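4-hydroxybenzoyl-CoA Thioesterase (Pseudomonas sp. CBS3, PDB 1LO7) hydrolyses 4-hydroxybenzoyl-CoA to 4-hydroxybenzoate and coenzyme A, the last step in the conversion of 4-chlorobenzoate to 4-hydroxybenzoate. Local coordinates at residues A66-T71 with L109-D114. Sequence-based numbering, arbitrary orientation.
With 4CO (4-hydroxyphenacyl coenzyme A), chain B; EDO (1,2-ethanediol), chain D; EDO (1,2-ethanediol), chain C.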
loop_
_atom_site.group_PDB
_atom_site.type_symbol
_atom_site.label_atom_id
_atom_site.label_comp_id
_atom_site.label_asym_id
_atom_site.label_seq_id
_atom_site.Cartn_x
_atom_site.Cartn_y
_atom_site.Cartn_z
ATOM N N ALA A 66 -14.443 13.770 0.191
ATOM C CA ALA A 66 -13.387 14.056 -0.740
ATOM C C ALA A 66 -13.887 14.250 -2.174
ATOM O O ALA A 66 -14.858 13.647 -2.613
ATOM C CB ALA A 66 -12.448 12.849 -0.755
ATOM N N SER A 67 -13.158 15.084 -2.897
ATOM C CA SER A 67 -13.442 15.325 -4.305
ATOM C C SER A 67 -12.147 15.287 -5.082
ATOM O O SER A 67 -11.117 15.787 -4.634
ATOM C CB SER A 67 -14.195 16.622 -4.511
ATOM O OG SER A 67 -15.394 16.569 -3.760
ATOM N N PHE A 68 -12.168 14.665 -6.264
ATOM C CA PHE A 68 -10.995 14.513 -7.142
ATOM C C PHE A 68 -11.252 15.335 -8.378
ATOM O O PHE A 68 -12.106 15.014 -9.209
ATOM C CB PHE A 68 -10.776 13.024 -7.462
ATOM C CG PHE A 68 -10.694 12.202 -6.210
ATOM C CD1 PHE A 68 -11.844 11.666 -5.622
ATOM C CD2 PHE A 68 -9.463 11.963 -5.591
ATOM C CE1 PHE A 68 -11.775 10.886 -4.459
ATOM C CE2 PHE A 68 -9.381 11.205 -4.413
ATOM C CZ PHE A 68 -10.538 10.648 -3.849
ATOM N N VAL A 69 -10.501 16.422 -8.467
ATOM C CA VAL A 69 -10.677 17.410 -9.512
ATOM C C VAL A 69 -9.989 17.194 -10.849
ATOM O O VAL A 69 -10.555 17.416 -11.926
ATOM C CB VAL A 69 -10.402 18.769 -8.885
ATOM C CG1 VAL A 69 -10.727 19.804 -9.926
ATOM C CG2 VAL A 69 -11.298 18.960 -7.658
ATOM N N CYS A 70 -8.730 16.756 -10.774
ATOM C CA CYS A 70 -7.961 16.457 -11.965
ATOM C C CYS A 70 -6.971 15.352 -11.621
ATOM O O CYS A 70 -6.759 15.028 -10.464
ATOM C CB CYS A 70 -7.297 17.648 -12.662
ATOM S SG CYS A 70 -5.927 18.238 -11.683
ATOM N N THR A 71 -6.405 14.743 -12.632
ATOM C CA THR A 71 -5.488 13.643 -12.403
ATOM C C THR A 71 -4.101 14.088 -12.107
ATOM O O THR A 71 -3.729 15.217 -12.319
ATOM C CB THR A 71 -5.420 12.773 -13.672
ATOM O OG1 THR A 71 -4.802 13.504 -14.713
ATOM C CG2 THR A 71 -6.799 12.303 -14.114
ATOM N N LEU A 109 -5.764 22.763 -8.856
ATOM C CA LEU A 109 -6.270 21.993 -7.732
ATOM C C LEU A 109 -6.409 20.570 -8.231
ATOM O O LEU A 109 -6.952 20.347 -9.315
ATOM C CB LEU A 109 -7.629 22.588 -7.294
ATOM C CG LEU A 109 -8.404 21.743 -6.304
ATOM C CD1 LEU A 109 -7.734 21.797 -4.939
ATOM C CD2 LEU A 109 -9.835 22.269 -6.181
ATOM N N VAL A 110 -5.885 19.595 -7.484
ATOM C CA VAL A 110 -5.937 18.178 -7.855
ATOM C C VAL A 110 -7.042 17.447 -7.108
ATOM O O VAL A 110 -7.884 16.739 -7.682
ATOM C CB VAL A 110 -4.570 17.461 -7.665
ATOM C CG1 VAL A 110 -4.726 15.965 -7.861
ATOM C CG2 VAL A 110 -3.562 17.965 -8.686
ATOM N N MET A 111 -7.031 17.614 -5.782
ATOM C CA MET A 111 -8.062 16.985 -4.979
ATOM C C MET A 111 -8.209 17.706 -3.646
ATOM O O MET A 111 -7.353 18.509 -3.251
ATOM C CB MET A 111 -7.901 15.444 -4.833
ATOM C CG MET A 111 -6.751 14.996 -3.960
ATOM S SD MET A 111 -7.163 14.822 -2.211
ATOM C CE MET A 111 -8.393 13.502 -2.036
ATOM N N ARG A 112 -9.307 17.437 -2.970
ATOM C CA ARG A 112 -9.513 18.075 -1.675
ATOM C C ARG A 112 -10.282 17.132 -0.771
ATOM O O ARG A 112 -11.082 16.319 -1.254
ATOM C CB ARG A 112 -10.290 19.389 -1.831
ATOM C CG ARG A 112 -10.583 20.043 -0.469
ATOM C CD ARG A 112 -11.092 21.502 -0.552
ATOM N NE ARG A 112 -10.090 22.547 -0.883
ATOM C CZ ARG A 112 -10.146 23.418 -1.920
ATOM N NH1 ARG A 112 -11.158 23.448 -2.789
ATOM N NH2 ARG A 112 -9.158 24.299 -2.050
ATOM N N ALA A 113 -10.043 17.227 0.548
ATOM C CA ALA A 113 -10.797 16.376 1.420
ATOM C C ALA A 113 -11.007 17.062 2.778
ATOM O O ALA A 113 -10.106 17.752 3.266
ATOM C CB ALA A 113 -10.090 15.031 1.670
ATOM N N ASP A 114 -12.205 16.875 3.339
ATOM C CA ASP A 114 -12.529 17.367 4.656
ATOM C C ASP A 114 -12.653 16.090 5.463
ATOM O O ASP A 114 -13.572 15.276 5.247
ATOM C CB ASP A 114 -13.844 18.116 4.734
ATOM C CG ASP A 114 -13.660 19.513 4.239
ATOM O OD1 ASP A 114 -12.580 20.024 4.104
ATOM O OD2 ASP A 114 -14.771 20.128 3.969
HETATM N N1A 4CO B . -19.151 15.509 -7.165
HETATM C C2A 4CO B . -20.167 14.936 -7.879
HETATM N N3A 4CO B . -20.180 14.649 -9.154
HETATM C C4A 4CO B . -19.015 14.968 -9.759
HETATM C C5A 4CO B . -17.913 15.562 -9.169
HETATM C C6A 4CO B . -17.995 15.833 -7.795
HETATM N N6A 4CO B . -17.011 16.386 -7.117
HETATM N N7A 4CO B . -16.898 15.766 -10.100
HETATM C C8A 4CO B . -17.405 15.305 -11.251
HETATM N N9A 4CO B . -18.684 14.836 -11.102
HETATM C C1D 4CO B . -19.590 14.341 -12.143
HETATM C C2D 4CO B . -20.081 15.468 -13.046
HETATM O O2D 4CO B . -21.138 16.213 -12.436
HETATM C C3D 4CO B . -20.610 14.644 -14.207
HETATM O O3D 4CO B . -21.735 13.902 -13.808
HETATM P P3D 4CO B . -23.067 13.876 -14.658
HETATM O O7A 4CO B . -23.812 15.063 -14.292
HETATM O O8A 4CO B . -22.749 13.847 -16.088
HETATM O O9A 4CO B . -23.834 12.587 -14.255
HETATM C C4D 4CO B . -19.470 13.637 -14.322
HETATM O O4D 4CO B . -18.835 13.590 -13.007
HETATM C C5D 4CO B . -18.469 13.851 -15.419
HETATM O O5D 4CO B . -17.716 15.022 -15.093
HETATM P P1A 4CO B . -17.510 16.120 -16.219
HETATM O O1A 4CO B . -16.905 17.240 -15.481
HETATM O O2A 4CO B . -18.745 16.478 -16.877
HETATM O O3A 4CO B . -16.590 15.572 -17.302
HETATM P P2A 4CO B . -14.996 15.630 -17.466
HETATM O O4A 4CO B . -14.674 14.744 -18.605
HETATM O O5A 4CO B . -14.618 17.004 -17.790
HETATM O O6A 4CO B . -14.187 15.353 -16.059
HETATM C CBP 4CO B . -12.859 13.732 -15.021
HETATM C CCP 4CO B . -14.268 14.060 -15.522
HETATM C CDP 4CO B . -11.829 13.827 -16.159
HETATM C CEP 4CO B . -12.852 12.365 -14.351
HETATM C CAP 4CO B . -12.336 14.831 -14.081
HETATM O OAP 4CO B . -13.229 15.005 -12.980
HETATM C C9P 4CO B . -11.075 14.368 -13.353
HETATM O O9P 4CO B . -10.053 14.163 -13.972
HETATM N N8P 4CO B . -11.187 14.098 -11.932
HETATM C C7P 4CO B . -9.992 13.438 -11.393
HETATM C C6P 4CO B . -10.114 11.908 -11.433
HETATM C C5P 4CO B . -9.025 11.304 -10.539
HETATM O O5P 4CO B . -7.833 11.544 -10.698
HETATM N N4P 4CO B . -9.555 10.420 -9.529
HETATM C C3P 4CO B . -8.584 9.910 -8.571
HETATM C C2P 4CO B . -7.721 8.833 -9.174
HETATM S S1P 4CO B . -8.564 7.770 -10.346
HETATM O O1B 4CO B . -7.974 5.065 -8.613
HETATM C C1B 4CO B . -8.130 5.205 -9.813
HETATM C C2B 4CO B . -9.023 4.296 -10.541
HETATM C C3B 4CO B . -9.182 4.463 -11.938
HETATM C C4B 4CO B . -10.009 3.594 -12.645
HETATM C C5B 4CO B . -10.656 2.540 -11.968
HETATM O O2B 4CO B . -11.446 1.610 -12.676
HETATM C C6B 4CO B . -10.508 2.399 -10.560
HETATM C C7B 4CO B . -9.681 3.284 -9.840
HETATM C CB 4CO B . -7.466 6.310 -10.548
HETATM C C1 EDO D . -14.544 19.651 -0.153
HETATM O O1 EDO D . -15.483 20.083 -1.126
HETATM C C2 EDO D . -14.203 18.202 -0.394
HETATM O O2 EDO D . -15.211 17.572 -1.177
HETATM C C1 EDO C . -13.664 18.375 -11.865
HETATM O O1 EDO C . -12.873 18.350 -13.024
HETATM C C2 EDO C . -15.046 17.784 -12.106
HETATM O O2 EDO C . -15.131 17.042 -13.320
#
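Val-110 O is gripped by two successive backbone amides: Val-69 N at 2.8 Å, tilted from the carbonyl plane, and Cys-70 N at 3.2 Å. The Cys-70 bond is straighter, its N-H...O angle 163°. The shared acceptor marks where 66-71 leaves its strand. Before it the pairing is antiparallel, the axes of 66-68 and 109-114 running at 174°: Ser-67 and Arg-112 form a hydrogen-bonded pair, Ser-67 N to Arg-112 O 2.9 Å and Arg-112 N to Ser-67 O 3.0 Å, flanked by the non-hydrogen-bonded pairs Ala-66 with Ala-113 and Phe-68 with Met-111.

Those two outer pairs put their side chains on one sheet face. There Met-111, bent at chi2 and chi3, runs alongside Phe-68 and brings CE to 3.4 Å from ring atom CE2, meeting the ring obliquely. With CG of Phe-68 anti to its carbonyl carbon (chi1 -54°), the ring lies between this methyl and the pantetheine arm of the bound 4-hydroxyphenacyl-CoA, whose C3P is 3.7 Å from CD2. Phe-68 O accepts a weak hydrogen bond from N8P of the ligand, so backbone and ring both border the pantetheine arm. A serine here would keep that carbonyl but would probably leave Met-111 CE and C3P without their shared aromatic wall, opening a gap beside the arm.

Beyond the strand end, the side chains of Val-69 and Leu-109 cross at about a right angle, CG2 meeting CD2 at 3.9 Å, and Cys-70 SG rests on Val-110 CG2 at 3.8 Å.

Val-110 and Met-111 form a classic beta bulge opposite Val-98 of strand 91-101, while Tyr-27 and Leu-31 of the hot-dog helix 25-41 pack on Met-111. On the other side of strand 56-68, Ala-66 and Ser-67 pair with an antiparallel strand of a second subunit, continuing the sheet.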